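RNase NGR3 (Nicotiana glutinosa, PDB 1VD3) probably cleaves RNA as a secreted plant ribonuclease of the RNase T2 family, and is held here in complex with the nucleotide 2'-UMP. Local coordinates at residues 145-148 with 149-153; 127-131 with 132-136. One frame throughout, in Å; residues are numbered along the deposited sequence.

Interaction 1: residues 145-148 with 149-153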
loop_
_atom_site.group_PDB
_atom_site.type_symbol
_atom_site.label_atom_id
_atom_site.label_comp_id
_atom_site.label_asym_id
_atom_site.label_seq_id
_atom_site.Cartn_x
_atom_site.Cartn_y
_atom_site.Cartn_z
ATOM N N GLU A 145 6.175 -5.591 -17.371
ATOM C CA GLU A 145 5.232 -6.656 -17.704
ATOM C C GLU A 145 5.375 -7.886 -16.825
ATOM O O GLU A 145 4.380 -8.434 -16.349
ATOM C CB GLU A 145 5.389 -7.077 -19.172
ATOM C CG GLU A 145 4.788 -6.108 -20.170
ATOM C CD GLU A 145 3.313 -5.862 -19.917
ATOM O OE1 GLU A 145 2.554 -6.848 -19.795
ATOM O OE2 GLU A 145 2.912 -4.681 -19.842
ATOM N N SER A 146 6.611 -8.327 -16.619
ATOM C CA SER A 146 6.863 -9.507 -15.799
ATOM C C SER A 146 6.339 -9.312 -14.379
ATOM O O SER A 146 5.769 -10.226 -13.786
ATOM C CB SER A 146 8.362 -9.825 -15.763
ATOM O OG SER A 146 9.098 -8.815 -15.101
ATOM N N ILE A 147 6.531 -8.112 -13.843
ATOM C CA ILE A 147 6.080 -7.790 -12.496
ATOM C C ILE A 147 4.554 -7.791 -12.403
ATOM O O ILE A 147 3.977 -8.393 -11.497
ATOM C CB ILE A 147 6.638 -6.417 -12.066
ATOM C CG1 ILE A 147 8.160 -6.518 -11.917
ATOM C CG2 ILE A 147 5.977 -5.952 -10.766
ATOM C CD1 ILE A 147 8.861 -5.183 -11.750
ATOM N N LYS A 148 3.898 -7.122 -13.345
ATOM C CA LYS A 148 2.442 -7.071 -13.342
ATOM C C LYS A 148 1.818 -8.459 -13.491
ATOM O O LYS A 148 0.876 -8.808 -12.774
ATOM C CB LYS A 148 1.944 -6.147 -14.459
ATOM C CG LYS A 148 2.245 -4.668 -14.215
ATOM C CD LYS A 148 1.885 -3.798 -15.415
ATOM C CE LYS A 148 0.401 -3.844 -15.733
ATOM N NZ LYS A 148 -0.439 -3.320 -14.622
ATOM N N LYS A 149 2.346 -9.257 -14.414
ATOM C CA LYS A 149 1.811 -10.595 -14.640
ATOM C C LYS A 149 2.028 -11.511 -13.445
ATOM O O LYS A 149 1.161 -12.320 -13.110
ATOM C CB LYS A 149 2.440 -11.227 -15.883
ATOM C CG LYS A 149 2.041 -10.565 -17.191
ATOM C CD LYS A 149 2.565 -11.368 -18.376
ATOM C CE LYS A 149 2.230 -10.702 -19.699
ATOM N NZ LYS A 149 2.886 -9.370 -19.827
ATOM N N ALA A 150 3.182 -11.383 -12.804
ATOM C CA ALA A 150 3.496 -12.209 -11.646
ATOM C C ALA A 150 2.506 -11.944 -10.515
ATOM O O ALA A 150 2.047 -12.871 -9.843
ATOM C CB ALA A 150 4.914 -11.934 -11.175
ATOM N N ILE A 151 2.187 -10.675 -10.296
ATOM C CA ILE A 151 1.241 -10.313 -9.247
ATOM C C ILE A 151 -0.153 -10.771 -9.667
ATOM O O ILE A 151 -0.915 -11.316 -8.866
ATOM C CB ILE A 151 1.227 -8.780 -9.011
ATOM C CG1 ILE A 151 2.573 -8.340 -8.428
ATOM C CG2 ILE A 151 0.077 -8.403 -8.081
ATOM C CD1 ILE A 151 2.743 -6.851 -8.283
ATOM N N GLU A 152 -0.473 -10.552 -10.936
ATOM C CA GLU A 152 -1.767 -10.924 -11.481
ATOM C C GLU A 152 -2.047 -12.415 -11.315
ATOM O O GLU A 152 -3.156 -12.805 -10.958
ATOM C CB GLU A 152 -1.833 -10.524 -12.957
ATOM C CG GLU A 152 -3.159 -10.789 -13.631
ATOM C CD GLU A 152 -3.247 -10.125 -14.992
ATOM O OE1 GLU A 152 -2.309 -10.294 -15.801
ATOM O OE2 GLU A 152 -4.254 -9.436 -15.255
ATOM N N GLU A 153 -1.046 -13.254 -11.560
ATOM C CA GLU A 153 -1.252 -14.690 -11.419
ATOM C C GLU A 153 -1.517 -15.075 -9.968
ATOM O O GLU A 153 -2.360 -15.928 -9.691
ATOM C CB GLU A 153 -0.043 -15.480 -11.929
ATOM C CG GLU A 153 -0.281 -16.987 -11.891
ATOM C CD GLU A 153 0.917 -17.799 -12.337
ATOM O OE1 GLU A 153 1.955 -17.775 -11.639
ATOM O OE2 GLU A 153 0.818 -18.466 -13.387
#
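Both E145 and K149 place CG beside their own backbone N (chi1 -76° and -68°), and their chains then behave differently: E145 folds at chi2, whereas K149 runs extended to CE and bends only at chi4, which turns its amine back along the helix. The two ends meet in an i to i+4 salt bridge, with K149 NZ at a very short 2.5 Å from E145 OE1. The amine takes the anti lone pair of OE1, the one facing away from OE2, and K149 NZ also sits 3.5 Å from E145 CB. K149 CG passes 3.3 Å from E145 O, the same carbonyl that accepts K149 N at 2.9 Å. Side-chain and backbone bonds thus join one pair of residues on the exposed side of the helix. On the buried side I147 and I151 run alongside each other in the same direction, with I147 CG2 4.2 Å from I151 CD1. I151 CG1 also rests 3.4 Å from I147 O. S146 turns its hydroxyl back to T143 O near the start of helix 144-155. Both isoleucines pack on L129 of helix 125-131, and they reach strand 171-181 through I173 and V176 respectively.

Interaction 2: residues 127-131 with 132-136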
loop_
_atom_site.group_PDB
_atom_site.type_symbol
_atom_site.label_atom_id
_atom_site.label_comp_id
_atom_site.label_asym_id
_atom_site.label_seq_id
_atom_site.Cartn_x
_atom_site.Cartn_y
_atom_site.Cartn_z
ATOM N N GLU A 127 6.199 -12.824 -2.285
ATOM C CA GLU A 127 6.280 -14.226 -2.674
ATOM C C GLU A 127 5.777 -14.491 -4.091
ATOM O O GLU A 127 6.293 -15.369 -4.787
ATOM C CB GLU A 127 5.506 -15.081 -1.673
ATOM C CG GLU A 127 6.038 -14.972 -0.252
ATOM C CD GLU A 127 7.480 -15.431 -0.133
ATOM O OE1 GLU A 127 7.746 -16.620 -0.414
ATOM O OE2 GLU A 127 8.344 -14.606 0.239
ATOM N N ASN A 128 4.765 -13.749 -4.527
ATOM C CA ASN A 128 4.266 -13.948 -5.880
ATOM C C ASN A 128 5.354 -13.564 -6.875
ATOM O O ASN A 128 5.489 -14.180 -7.934
ATOM C CB ASN A 128 3.004 -13.119 -6.128
ATOM C CG ASN A 128 1.754 -13.800 -5.608
ATOM O OD1 ASN A 128 1.561 -15.000 -5.811
ATOM N ND2 ASN A 128 0.890 -13.036 -4.944
ATOM N N LEU A 129 6.138 -12.549 -6.522
ATOM C CA LEU A 129 7.219 -12.094 -7.388
ATOM C C LEU A 129 8.344 -13.120 -7.389
ATOM O O LEU A 129 8.913 -13.418 -8.435
ATOM C CB LEU A 129 7.742 -10.733 -6.921
ATOM C CG LEU A 129 6.765 -9.565 -7.103
ATOM C CD1 LEU A 129 7.292 -8.336 -6.379
ATOM C CD2 LEU A 129 6.584 -9.281 -8.588
ATOM N N LYS A 130 8.661 -13.663 -6.218
ATOM C CA LYS A 130 9.718 -14.667 -6.122
ATOM C C LYS A 130 9.379 -15.848 -7.019
ATOM O O LYS A 130 10.233 -16.357 -7.743
ATOM C CB LYS A 130 9.881 -15.149 -4.678
ATOM C CG LYS A 130 10.464 -14.106 -3.740
ATOM C CD LYS A 130 10.728 -14.693 -2.360
ATOM C CE LYS A 130 11.265 -13.641 -1.403
ATOM N NZ LYS A 130 11.506 -14.208 -0.053
ATOM N N ASN A 131 8.125 -16.280 -6.969
ATOM C CA ASN A 131 7.674 -17.394 -7.790
ATOM C C ASN A 131 7.998 -17.158 -9.260
ATOM O O ASN A 131 8.183 -18.109 -10.019
ATOM C CB ASN A 131 6.169 -17.595 -7.616
ATOM C CG ASN A 131 5.812 -18.147 -6.253
ATOM O OD1 ASN A 131 6.639 -18.154 -5.337
ATOM N ND2 ASN A 131 4.575 -18.607 -6.106
ATOM N N ALA A 132 8.074 -15.889 -9.655
ATOM C CA ALA A 132 8.374 -15.525 -11.036
ATOM C C ALA A 132 9.834 -15.108 -11.193
ATOM O O ALA A 132 10.213 -14.515 -12.202
ATOM C CB ALA A 132 7.454 -14.387 -11.490
ATOM N N GLU A 133 10.640 -15.423 -10.184
ATOM C CA GLU A 133 12.069 -15.107 -10.171
ATOM C C GLU A 133 12.390 -13.618 -10.109
ATOM O O GLU A 133 13.472 -13.191 -10.508
ATOM C CB GLU A 133 12.769 -15.722 -11.385
ATOM C CG GLU A 133 12.782 -17.240 -11.396
ATOM C CD GLU A 133 13.813 -17.799 -12.356
ATOM O OE1 GLU A 133 13.737 -17.487 -13.565
ATOM O OE2 GLU A 133 14.704 -18.548 -11.900
ATOM N N ILE A 134 11.450 -12.831 -9.603
ATOM C CA ILE A 134 11.655 -11.396 -9.482
ATOM C C ILE A 134 12.014 -11.103 -8.030
ATOM O O ILE A 134 11.163 -11.162 -7.144
ATOM C CB ILE A 134 10.379 -10.622 -9.879
ATOM C CG1 ILE A 134 10.015 -10.954 -11.328
ATOM C CG2 ILE A 134 10.599 -9.127 -9.710
ATOM C CD1 ILE A 134 8.730 -10.321 -11.803
ATOM N N THR A 135 13.288 -10.805 -7.798
ATOM C CA THR A 135 13.783 -10.521 -6.462
ATOM C C THR A 135 14.522 -9.188 -6.420
ATOM O O THR A 135 15.039 -8.716 -7.437
ATOM C CB THR A 135 14.730 -11.645 -5.987
ATOM O OG1 THR A 135 15.807 -11.788 -6.917
ATOM C CG2 THR A 135 13.978 -12.969 -5.897
ATOM N N PRO A 136 14.576 -8.558 -5.237
ATOM C CA PRO A 136 15.250 -7.271 -5.058
ATOM C C PRO A 136 16.717 -7.251 -5.489
ATOM O O PRO A 136 17.485 -8.157 -5.171
ATOM C CB PRO A 136 15.090 -7.006 -3.567
ATOM C CG PRO A 136 13.792 -7.658 -3.252
ATOM C CD PRO A 136 13.902 -8.966 -3.993
#
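The peptide carbonyl of L129 is approached on both faces: A132 N and I134 N come to L129 O from opposite sides of its plane, each well out of the plane and off the lone pairs. The bond from I134 N, together with one from E133 N to K130 O, makes the Schellman motif that ends helix 125-131, with E133, at positive phi (67°), as the C-prime residue. I134 N lies 2.9 Å from L129 O, at an N-H...O angle of 160°; A132 N adds an i to i+3 bond to the same carbonyl, as near but more bent, at 135°. E133 N likewise meets K130 O from above the carbonyl plane. Three backbone N-H groups of the turn are thereby satisfied by two carbonyls of the last helical turn. The reversal also brings I134 back against L129, the hydrophobic pair that closes the helix end: L129 CB lies 4.0 Å from I134 CB and the two chains cross obliquely. Around them stand I147 of helix 144-155 and F205 of strand 202-205, while Y142 OH binds T135 O farther along the loop. On the exposed side K130, fully extended, reaches back to E127, with K130 NZ 3.2 Å from E127 OE2 on the syn side of the carboxylate. The apolar closure ends at the branch tips, where L129 CD2 meets I134 CD1 at 4.0 Å.

How the interactions relate
Interaction 2 ends helix 125-131, and interaction 1 lies within helix 144-155, the next helix in the chain; their centres are about 10 Å apart. The two meet directly: A150 CB lies 3.5 Å from A132 CB, and I134 CD1 is 3.6 Å from S146 O. Each has a buried apolar side, I147 and I151 in one and L129 and I134 in the other, and these meet where helix 144-155 packs on helix 125-131 and the loop that follows it. Each also carries a lysine-glutamate salt bridge on a more exposed face, with i to i+4 spacing in 145-153 and i to i+3 in 127-131. Their backbone chemistry differs with position: interaction 1 repeats regular i to i+4 bonds, whereas interaction 2 replaces them with the bonds of a helix end.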